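Local coordinates for uncharacterized protein AF_0941 (Archaeoglobus fulgidus, PDB 1YOZ) that is of unknown function but folds as a compact all-helical protein of the AF0941-like family that associates with a second copy of itself, at residues 24-27 / 28-32; 3-7 / 8-12; 95-98 / 99-103; 69-72 / 73-77. All blocks are in the same frame, centred on the assembly; numbering follows the deposited sequence.

Interaction 1: residues 24-27 / 28-32; sequences EEAD and KLLDQ
Leu30 lies against the backbone of Ala26, one turn earlier, and its side chain gives a worked example of how a very short helix ends. CB starts 3.4 Å from Ala26 O, and CG comes closer still, 3.2 Å from the same Ala26 O. CG stands beside the backbone N, opposite the carbonyl carbon (chi1 -62°), which carries the branch back along the previous turn. Of the two tips, CD1 passes Ala26 O and reaches the methyl CB of Ala26 at 4.4 Å, a loose apolar touch. CD2 faces helix 8-18, where it meets Phe9, and the side chain as a whole also packs on Phe79 and Leu82 of helix 75-88.

The carbonyl it covers is not left without a donor: Leu30 N gives a bond of 2.9 Å to Ala26 O, and the donor sits almost in line with that carbonyl. One residue back, Leu29 N binds Glu25 O at 3.1 Å with a straighter N-H (162°). A water spans the outer side, accepting from Lys28 N at 2.8 Å and donating to Glu24 O. Asp27, packed beside Phe91 and Ile93, gives OD1 to a salt bridge with Lys95.

Beyond Leu30 the chain leaves helical angles, and Asp31 OD2 caps the backbone N of Asn34. A single-turn helix, 26-29, thus hands over directly to the N-cap of the long helix 32-51: the helix-break-helix junction of an all-helical fold, sealed on its inner side by Ala26, Leu29 and Leu30.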
loop_
_atom_site.group_PDB
_atom_site.type_symbol
_atom_site.label_atom_id
_atom_site.label_comp_id
_atom_site.label_asym_id
_atom_site.label_seq_id
_atom_site.Cartn_x
_atom_site.Cartn_y
_atom_site.Cartn_z
ATOM N N GLU B 24 12.014 -6.515 19.552
ATOM C CA GLU B 24 12.375 -5.440 20.484
ATOM C C GLU B 24 11.967 -4.059 19.935
ATOM O O GLU B 24 11.765 -3.107 20.702
ATOM C CB GLU B 24 13.896 -5.438 20.679
ATOM C CG GLU B 24 14.428 -5.473 22.138
ATOM C CD GLU B 24 15.979 -5.693 22.223
ATOM O OE1 GLU B 24 16.411 -6.631 22.947
ATOM O OE2 GLU B 24 16.764 -4.930 21.577
ATOM N N GLU B 25 11.859 -3.956 18.611
ATOM C CA GLU B 25 11.625 -2.664 17.939
ATOM C C GLU B 25 10.145 -2.305 17.776
ATOM O O GLU B 25 9.815 -1.159 17.455
ATOM C CB GLU B 25 12.370 -2.607 16.597
ATOM C CG GLU B 25 13.889 -2.543 16.814
ATOM C CD GLU B 25 14.701 -2.129 15.580
ATOM O OE1 GLU B 25 14.151 -1.563 14.603
ATOM O OE2 GLU B 25 15.927 -2.368 15.609
ATOM N N ALA B 26 9.274 -3.286 18.003
ATOM C CA ALA B 26 7.846 -3.087 17.927
ATOM C C ALA B 26 7.367 -2.042 18.950
ATOM O O ALA B 26 6.578 -1.142 18.610
ATOM C CB ALA B 26 7.088 -4.423 18.101
ATOM N N ASP B 27 7.851 -2.151 20.178
ATOM C CA ASP B 27 7.492 -1.225 21.241
ATOM C C ASP B 27 7.706 0.262 20.840
ATOM O O ASP B 27 6.841 1.123 21.059
ATOM C CB ASP B 27 8.299 -1.593 22.498
ATOM C CG ASP B 27 7.748 -0.967 23.751
ATOM O OD1 ASP B 27 6.542 -1.111 24.019
ATOM O OD2 ASP B 27 8.534 -0.326 24.484
ATOM N N LYS B 28 8.825 0.565 20.204
ATOM C CA LYS B 28 9.051 1.940 19.762
ATOM C C LYS B 28 8.170 2.314 18.573
ATOM O O LYS B 28 7.638 3.445 18.498
ATOM C CB LYS B 28 10.519 2.193 19.411
ATOM C CG LYS B 28 10.727 3.457 18.552
ATOM C CD LYS B 28 12.199 3.793 18.392
ATOM C CE LYS B 28 12.423 4.942 17.420
ATOM N NZ LYS B 28 13.895 5.066 17.086
ATOM N N LEU B 29 8.022 1.372 17.648
ATOM C CA LEU B 29 7.190 1.617 16.486
ATOM C C LEU B 29 5.719 1.936 16.871
ATOM O O LEU B 29 5.088 2.773 16.234
ATOM C CB LEU B 29 7.297 0.467 15.472
ATOM C CG LEU B 29 6.537 0.583 14.141
ATOM C CD1 LEU B 29 6.960 1.770 13.293
ATOM C CD2 LEU B 29 6.691 -0.710 13.374
ATOM N N LEU B 30 5.227 1.309 17.948
ATOM C CA LEU B 30 3.813 1.350 18.320
ATOM C C LEU B 30 3.460 2.373 19.383
ATOM O O LEU B 30 2.340 2.353 19.933
ATOM C CB LEU B 30 3.365 -0.021 18.771
ATOM C CG LEU B 30 3.455 -1.111 17.712
ATOM C CD1 LEU B 30 3.145 -2.485 18.340
ATOM C CD2 LEU B 30 2.587 -0.836 16.539
ATOM N N ASP B 31 4.419 3.244 19.678
ATOM C CA ASP B 31 4.183 4.466 20.431
ATOM C C ASP B 31 3.451 5.455 19.529
ATOM O O ASP B 31 4.006 5.891 18.540
ATOM C CB ASP B 31 5.501 5.061 20.920
ATOM C CG ASP B 31 5.291 6.319 21.737
ATOM O OD1 ASP B 31 5.252 6.259 22.978
ATOM O OD2 ASP B 31 5.122 7.385 21.133
ATOM N N GLN B 32 2.186 5.771 19.860
ATOM C CA GLN B 32 1.359 6.623 18.988
ATOM C C GLN B 32 1.922 8.006 18.723
ATOM O O GLN B 32 1.700 8.568 17.644
ATOM C CB GLN B 32 -0.112 6.703 19.435
ATOM C CG GLN B 32 -0.364 7.281 20.836
ATOM C CD GLN B 32 -1.859 7.518 21.097
ATOM O OE1 GLN B 32 -2.754 6.862 20.499
ATOM N NE2 GLN B 32 -2.141 8.457 21.996
HETATM O O HOH W 1 11.123 -0.714 21.115
#

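Interaction 2: residues 3-7 / 8-12; sequences MLYIN and SFLDR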
loop_
_atom_site.group_PDB
_atom_site.type_symbol
_atom_site.label_atom_id
_atom_site.label_comp_id
_atom_site.label_asym_id
_atom_site.label_seq_id
_atom_site.Cartn_x
_atom_site.Cartn_y
_atom_site.Cartn_z
ATOM N N MET B 3 4.333 5.305 -9.287
ATOM C CA MET B 3 5.292 4.390 -8.697
ATOM C C MET B 3 5.540 4.734 -7.242
ATOM O O MET B 3 5.848 3.853 -6.452
ATOM C CB MET B 3 6.639 4.406 -9.503
ATOM C CG MET B 3 6.590 3.844 -10.957
ATOM S SD MET B 3 7.971 4.425 -12.055
ATOM C CE MET B 3 9.202 4.219 -10.871
ATOM N N LEU B 4 5.363 6.010 -6.869
ATOM C CA LEU B 4 5.827 6.457 -5.581
ATOM C C LEU B 4 4.860 6.129 -4.471
ATOM O O LEU B 4 3.651 6.378 -4.579
ATOM C CB LEU B 4 6.149 7.982 -5.617
ATOM C CG LEU B 4 6.656 8.686 -4.347
ATOM C CD1 LEU B 4 8.065 8.292 -3.820
ATOM C CD2 LEU B 4 6.578 10.246 -4.501
ATOM N N TYR B 5 5.391 5.573 -3.398
ATOM C CA TYR B 5 4.577 5.341 -2.186
ATOM C C TYR B 5 5.500 5.163 -1.025
ATOM O O TYR B 5 5.896 4.029 -0.682
ATOM C CB TYR B 5 3.630 4.126 -2.332
ATOM C CG TYR B 5 2.790 3.799 -1.090
ATOM C CD1 TYR B 5 2.751 2.505 -0.552
ATOM C CD2 TYR B 5 2.029 4.776 -0.464
ATOM C CE1 TYR B 5 1.933 2.203 0.527
ATOM C CE2 TYR B 5 1.221 4.484 0.635
ATOM C CZ TYR B 5 1.165 3.212 1.121
ATOM O OH TYR B 5 0.412 2.970 2.245
ATOM N N ILE B 6 5.865 6.299 -0.437
ATOM C CA ILE B 6 6.508 6.344 0.845
ATOM C C ILE B 6 5.491 6.081 1.990
ATOM O O ILE B 6 4.411 6.657 2.014
ATOM C CB ILE B 6 7.238 7.734 1.038
ATOM C CG1 ILE B 6 8.424 7.861 0.056
ATOM C CG2 ILE B 6 7.678 7.910 2.456
ATOM C CD1 ILE B 6 9.069 9.290 -0.050
ATOM N N ASN B 7 5.847 5.176 2.916
ATOM C CA ASN B 7 5.101 4.911 4.124
ATOM C C ASN B 7 6.033 4.158 5.056
ATOM O O ASN B 7 6.235 2.939 4.912
ATOM C CB ASN B 7 3.830 4.059 3.822
ATOM C CG ASN B 7 2.962 3.862 5.027
ATOM O OD1 ASN B 7 3.419 3.984 6.158
ATOM N ND2 ASN B 7 1.706 3.457 4.799
ATOM N N SER B 8 6.631 4.925 5.973
ATOM C CA SER B 8 7.639 4.452 6.901
ATOM C C SER B 8 7.050 3.488 7.903
ATOM O O SER B 8 7.695 2.502 8.230
ATOM C CB SER B 8 8.268 5.652 7.617
ATOM O OG SER B 8 9.047 6.388 6.656
ATOM N N PHE B 9 5.816 3.742 8.341
ATOM C CA PHE B 9 5.208 2.837 9.321
ATOM C C PHE B 9 5.006 1.457 8.718
ATOM O O PHE B 9 5.384 0.408 9.328
ATOM C CB PHE B 9 3.886 3.364 9.879
ATOM C CG PHE B 9 3.279 2.471 10.912
ATOM C CD1 PHE B 9 3.646 2.588 12.256
ATOM C CD2 PHE B 9 2.345 1.496 10.551
ATOM C CE1 PHE B 9 3.110 1.736 13.221
ATOM C CE2 PHE B 9 1.815 0.625 11.502
ATOM C CZ PHE B 9 2.183 0.751 12.837
ATOM N N LEU B 10 4.427 1.452 7.525
ATOM C CA LEU B 10 4.191 0.198 6.791
ATOM C C LEU B 10 5.476 -0.590 6.578
ATOM O O LEU B 10 5.537 -1.780 6.861
ATOM C CB LEU B 10 3.449 0.472 5.471
ATOM C CG LEU B 10 3.192 -0.762 4.594
ATOM C CD1 LEU B 10 2.176 -1.700 5.185
ATOM C CD2 LEU B 10 2.790 -0.259 3.248
ATOM N N ASP B 11 6.548 0.075 6.160
ATOM C CA ASP B 11 7.795 -0.642 5.936
ATOM C C ASP B 11 8.399 -1.169 7.239
ATOM O O ASP B 11 8.883 -2.300 7.278
ATOM C CB ASP B 11 8.837 0.228 5.220
ATOM C CG ASP B 11 8.502 0.491 3.755
ATOM O OD1 ASP B 11 7.967 -0.380 3.012
ATOM O OD2 ASP B 11 8.796 1.600 3.332
ATOM N N ARG B 12 8.458 -0.329 8.276
ATOM C CA ARG B 12 9.028 -0.797 9.561
ATOM C C ARG B 12 8.224 -1.957 10.120
ATOM O O ARG B 12 8.789 -2.918 10.611
ATOM C CB ARG B 12 9.075 0.307 10.616
ATOM C CG ARG B 12 10.297 1.203 10.497
ATOM C CD ARG B 12 10.085 2.574 11.134
ATOM N NE ARG B 12 10.564 3.572 10.194
ATOM C CZ ARG B 12 11.757 4.157 10.207
ATOM N NH1 ARG B 12 12.649 3.891 11.168
ATOM N NH2 ARG B 12 12.043 5.037 9.245
HETATM O O HOH W 2 8.504 4.114 2.950
#
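Asn7 reaches forward with its amide to Leu10, and the two side chains cross at about a right angle. CG and ND2 of Asn7 rest on Leu10 CB, with the Asn7 ND2 to Leu10 CB distance 3.5 Å. Swung away from its own backbone N (chi1 -175°), the amide places OD1 over the first turn, where it accepts from Leu10 N at 3.0 Å. That N-H is nearly straight (174°), although the donor stands well above the carbonyl plane of the amide. The other end of the group is held as well: Asn7 ND2 donates to Tyr5 OH at 2.9 Å, the hydroxyl lying in the amide plane. The N-H of Leu10, which needs an acceptor, sets which way round the amide sits, and the Tyr5 hydroxyl agrees with it.

Such an asparagine is a classical N-cap, here opening helix 8-18, and the backbone continues the pattern with Asp11 N bonded to Asn7 O at 3.1 Å. Ser8, the first helical residue, turns its CB from the loop and gives OG to a hydrogen bond with Asp42 of helix 32-51. Leu10 CD2 closes the apolar side, 3.8 Å from Tyr5 CE1, while Asn7 CB lies above one face of the same ring, offset toward the rim.

A water ties the loop to the turn, accepting from Asn7 N at 2.9 Å and donating to Asp11 OD2 at 2.6 Å. Asp11 OD1 forms a salt bridge with Arg62 of the second subunit, whose Tyr5 ring also meets Tyr5 here.

Interaction 3: residues 95-98 / 99-103; sequences KKLD and PEVIN
The carboxylates of Asp98 and Glu100 stand with their planes 55° apart. Glu100 OE1 lies to one side of the Asp98 plane and touches the aliphatic part, 3.3 Å from Asp98 CB. Bending at chi2 (66°) folds the Glu100 chain back toward the helix start in this way. Asp98 OD1 is instead held by a salt bridge to Lys96 NZ at 3.0 Å. The ring of Pro99 follows directly, with CD 3.4 Å from Leu97 O.

Asp98 is the N-cap residue of helix 99-113, yet its side chain makes no capping bond. The helix instead opens on its backbone bonds: Asp98 O accepts from Ile102 N at 3.2 Å, almost end-on, and from Val101 N at 2.8 Å, the latter from above the carbonyl plane. Proline as first helical residue suits the position, for no acceptor is needed there for an N-H.

On the inner side, Leu97 crosses Ile102 at about a right angle, with Leu97 CD2 3.6 Å from Ile102 CD1. Leu97 CD1 lies more loosely at 4.3 Å from Val101 CG1, and the same leucine packs on Leu75 and Phe79. An alanine at Leu97 is likely to open a gap between the loop and helices 75-88 and 99-113, with Ile102 CD1 losing its contact with the leucine branch.

Asp98 OD1 and Glu100 OE1, 4.3 Å apart, should repel mildly, but the salt bridge of Lys96 to Asp98 and the helix N-terminus probably offset this in part.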
loop_
_atom_site.group_PDB
_atom_site.type_symbol
_atom_site.label_atom_id
_atom_site.label_comp_id
_atom_site.label_asym_id
_atom_site.label_seq_id
_atom_site.Cartn_x
_atom_site.Cartn_y
_atom_site.Cartn_z
ATOM N N LYS B 95 0.739 -1.111 24.731
ATOM C CA LYS B 95 0.446 0.170 24.059
ATOM C C LYS B 95 -0.852 -0.022 23.274
ATOM O O LYS B 95 -1.183 -1.149 22.862
ATOM C CB LYS B 95 1.545 0.530 23.064
ATOM C CG LYS B 95 2.942 0.741 23.645
ATOM C CD LYS B 95 3.544 1.924 22.975
ATOM C CE LYS B 95 5.013 2.118 23.248
ATOM N NZ LYS B 95 5.474 1.649 24.581
ATOM N N LYS B 96 -1.571 1.079 23.070
ATOM C CA LYS B 96 -2.759 1.125 22.200
ATOM C C LYS B 96 -2.800 2.431 21.376
ATOM O O LYS B 96 -2.053 3.374 21.635
ATOM C CB LYS B 96 -4.046 0.934 23.010
ATOM C CG LYS B 96 -3.998 1.606 24.363
ATOM C CD LYS B 96 -5.289 1.424 25.181
ATOM C CE LYS B 96 -6.438 2.331 24.622
ATOM N NZ LYS B 96 -6.055 3.791 24.334
ATOM N N LEU B 97 -3.667 2.456 20.362
ATOM C CA LEU B 97 -3.698 3.568 19.409
ATOM C C LEU B 97 -5.056 4.249 19.537
ATOM O O LEU B 97 -6.074 3.635 19.244
ATOM C CB LEU B 97 -3.518 3.034 17.985
ATOM C CG LEU B 97 -3.532 3.939 16.741
ATOM C CD1 LEU B 97 -2.500 5.072 16.771
ATOM C CD2 LEU B 97 -3.368 3.080 15.494
ATOM N N ASP B 98 -5.065 5.492 19.995
ATOM C CA ASP B 98 -6.324 6.252 20.128
ATOM C C ASP B 98 -7.008 6.498 18.760
ATOM O O ASP B 98 -6.371 7.001 17.841
ATOM C CB ASP B 98 -6.040 7.608 20.784
ATOM C CG ASP B 98 -5.658 7.482 22.234
ATOM O OD1 ASP B 98 -5.995 6.431 22.832
ATOM O OD2 ASP B 98 -5.039 8.438 22.784
ATOM N N PRO B 99 -8.297 6.114 18.615
ATOM C CA PRO B 99 -9.070 6.545 17.445
ATOM C C PRO B 99 -8.911 8.019 17.099
ATOM O O PRO B 99 -8.829 8.376 15.910
ATOM C CB PRO B 99 -10.520 6.236 17.842
ATOM C CG PRO B 99 -10.377 4.955 18.726
ATOM C CD PRO B 99 -9.062 5.201 19.493
ATOM N N GLU B 100 -8.850 8.872 18.121
ATOM C CA GLU B 100 -8.651 10.303 17.891
ATOM C C GLU B 100 -7.307 10.561 17.220
ATOM O O GLU B 100 -7.170 11.504 16.453
ATOM C CB GLU B 100 -8.753 11.107 19.198
ATOM C CG GLU B 100 -10.012 10.861 20.018
ATOM C CD GLU B 100 -10.120 9.431 20.606
ATOM O OE1 GLU B 100 -9.088 8.874 21.074
ATOM O OE2 GLU B 100 -11.250 8.865 20.586
ATOM N N VAL B 101 -6.287 9.751 17.535
ATOM C CA VAL B 101 -4.950 10.001 16.960
ATOM C C VAL B 101 -4.959 9.628 15.450
ATOM O O VAL B 101 -4.504 10.384 14.605
ATOM C CB VAL B 101 -3.807 9.342 17.806
ATOM C CG1 VAL B 101 -2.419 9.346 17.027
ATOM C CG2 VAL B 101 -3.671 10.083 19.116
ATOM N N ILE B 102 -5.532 8.477 15.135
ATOM C CA ILE B 102 -5.807 8.100 13.743
ATOM C C ILE B 102 -6.463 9.245 12.991
ATOM O O ILE B 102 -5.971 9.642 11.936
ATOM C CB ILE B 102 -6.621 6.787 13.641
ATOM C CG1 ILE B 102 -5.835 5.659 14.301
ATOM C CG2 ILE B 102 -6.986 6.427 12.161
ATOM C CD1 ILE B 102 -6.505 4.332 14.308
ATOM N N ASN B 103 -7.569 9.774 13.529
ATOM C CA ASN B 103 -8.240 10.921 12.900
ATOM C C ASN B 103 -7.312 12.101 12.701
ATOM O O ASN B 103 -7.353 12.721 11.646
ATOM C CB ASN B 103 -9.549 11.349 13.622
ATOM C CG ASN B 103 -10.507 10.185 13.816
ATOM O OD1 ASN B 103 -10.386 9.164 13.157
ATOM N ND2 ASN B 103 -11.467 10.335 14.730
#

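Interaction 4: residues 69-72 / 73-77; sequences TYVV and SQLSI
At the break between helix 57-73 and helix 75-88, Tyr70 packs on Gln74 and Leu75 and spans the junction from both backbone and side chain. The principle is that one carbonyl can serve two donors where the helix changes course. Tyr70 O accepts from Gln74 N at 2.8 Å, the ordinary helical bond, and from Leu75 N at 2.9 Å, the i to i+5 spacing of a π-helical turn. Just before it, the bond from Ser73 N to Thr69 O is weak, as the last turn of the first helix unwinds.

The phenol ring runs alongside this twice-bonded carbonyl oxygen, CG lying opposite its own backbone N (chi1 179°). Gln74 CB sits over one face in a CH-pi contact, 4.1 Å from the centroid of the Tyr70 ring. Leu75 N lies over the same face, offset toward the rim, and Tyr70 CE2 meets Leu75 CB at 3.9 Å. Tyr70 OH bonds to His78 ND1, while Asn7 and Phe9 pack against the tyrosine from the N-terminal loop and helix 8-18. A serine in place of Tyr70 would probably leave His78 ND1 without its hydroxyl partner and Gln74 CB without a ring to rest on.

Val71 and Leu75 lie side by side, pointing the same way, and both touch Phe39 of helix 32-51. Where the direct bonding lapses, a water bridges the two helices, accepting from Ser76 N at 3.0 Å and donating to Val71 O at 2.8 Å.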
loop_
_atom_site.group_PDB
_atom_site.type_symbol
_atom_site.label_atom_id
_atom_site.label_comp_id
_atom_site.label_asym_id
_atom_site.label_seq_id
_atom_site.Cartn_x
_atom_site.Cartn_y
_atom_site.Cartn_z
ATOM N N THR B 69 -5.556 7.270 2.782
ATOM C CA THR B 69 -6.353 6.010 2.880
ATOM C C THR B 69 -5.724 4.891 3.723
ATOM O O THR B 69 -6.442 4.140 4.400
ATOM C CB THR B 69 -6.882 5.538 1.451
ATOM O OG1 THR B 69 -5.799 5.322 0.567
ATOM C CG2 THR B 69 -7.643 6.647 0.839
ATOM N N TYR B 70 -4.386 4.793 3.765
ATOM C CA TYR B 70 -3.731 3.848 4.677
ATOM C C TYR B 70 -4.045 4.230 6.088
ATOM O O TYR B 70 -4.365 3.362 6.909
ATOM C CB TYR B 70 -2.186 3.856 4.527
ATOM C CG TYR B 70 -1.500 2.896 5.482
ATOM C CD1 TYR B 70 -1.275 1.557 5.126
ATOM C CD2 TYR B 70 -1.057 3.313 6.738
ATOM C CE1 TYR B 70 -0.633 0.675 5.997
ATOM C CE2 TYR B 70 -0.429 2.403 7.616
ATOM C CZ TYR B 70 -0.222 1.100 7.228
ATOM O OH TYR B 70 0.355 0.190 8.078
ATOM N N VAL B 71 -3.939 5.518 6.411
ATOM C CA VAL B 71 -4.137 5.900 7.818
ATOM C C VAL B 71 -5.617 5.647 8.218
ATOM O O VAL B 71 -5.900 5.012 9.242
ATOM C CB VAL B 71 -3.698 7.325 8.075
ATOM C CG1 VAL B 71 -4.221 7.870 9.429
ATOM C CG2 VAL B 71 -2.155 7.355 8.055
ATOM N N VAL B 72 -6.539 6.136 7.414
ATOM C CA VAL B 72 -7.941 5.960 7.813
ATOM C C VAL B 72 -8.419 4.506 7.901
ATOM O O VAL B 72 -9.290 4.214 8.729
ATOM C CB VAL B 72 -8.921 6.827 7.006
ATOM C CG1 VAL B 72 -8.441 8.275 6.901
ATOM C CG2 VAL B 72 -9.138 6.240 5.645
ATOM N N SER B 73 -7.858 3.601 7.084
ATOM C CA SER B 73 -8.425 2.263 6.825
ATOM C C SER B 73 -7.526 1.069 7.150
ATOM O O SER B 73 -8.041 -0.039 7.250
ATOM C CB SER B 73 -8.825 2.110 5.354
ATOM O OG SER B 73 -9.835 3.031 4.961
ATOM N N GLN B 74 -6.204 1.246 7.265
ATOM C CA GLN B 74 -5.311 0.120 7.512
ATOM C C GLN B 74 -4.458 0.289 8.749
ATOM O O GLN B 74 -3.988 -0.698 9.302
ATOM C CB GLN B 74 -4.348 -0.114 6.334
ATOM C CG GLN B 74 -4.945 -0.719 5.080
ATOM C CD GLN B 74 -5.515 -2.116 5.325
ATOM O OE1 GLN B 74 -4.812 -3.030 5.792
ATOM N NE2 GLN B 74 -6.795 -2.286 5.004
ATOM N N LEU B 75 -4.168 1.527 9.143
ATOM C CA LEU B 75 -3.233 1.730 10.271
ATOM C C LEU B 75 -3.671 1.006 11.572
ATOM O O LEU B 75 -2.852 0.333 12.205
ATOM C CB LEU B 75 -2.934 3.228 10.483
ATOM C CG LEU B 75 -2.162 3.661 11.741
ATOM C CD1 LEU B 75 -0.705 3.201 11.677
ATOM C CD2 LEU B 75 -2.224 5.190 11.924
ATOM N N SER B 76 -4.952 1.093 11.966
ATOM C CA SER B 76 -5.384 0.313 13.184
ATOM C C SER B 76 -5.192 -1.195 13.063
ATOM O O SER B 76 -4.847 -1.870 14.027
ATOM C CB SER B 76 -6.856 0.594 13.570
ATOM O OG SER B 76 -7.719 0.230 12.498
ATOM N N ILE B 77 -5.401 -1.734 11.870
ATOM C CA ILE B 77 -5.246 -3.168 11.638
ATOM C C ILE B 77 -3.794 -3.627 11.763
ATOM O O ILE B 77 -3.469 -4.686 12.361
ATOM C CB ILE B 77 -5.724 -3.555 10.246
ATOM C CG1 ILE B 77 -7.251 -3.469 10.139
ATOM C CG2 ILE B 77 -5.258 -4.967 9.924
ATOM C CD1 ILE B 77 -7.789 -2.323 9.362
HETATM O O HOH W 3 -7.013 2.873 10.662
#

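All four contacts are local, and each marks a place where a helix starts or stops, but their chemistry follows their depth. Interactions 1, 2 and 4 are partly buried; 2 and 4 share a core in which Asn7 and Phe9 meet Tyr70 and Leu75, and interaction 2 alone adds extensive contacts with the second subunit. Interaction 1 reaches interaction 2 through Leu29 and Leu30 on Phe9, but does not touch interaction 4. Interaction 3 is a surface contact, richer in charge, tied to interaction 1 by the Asp27–Lys95 salt bridge and to interaction 4 by Leu97 and Ile102 packing. Asp31 and Asn7 cap with their side chains, whereas the N-cap Asp98 makes no side-chain capping bond.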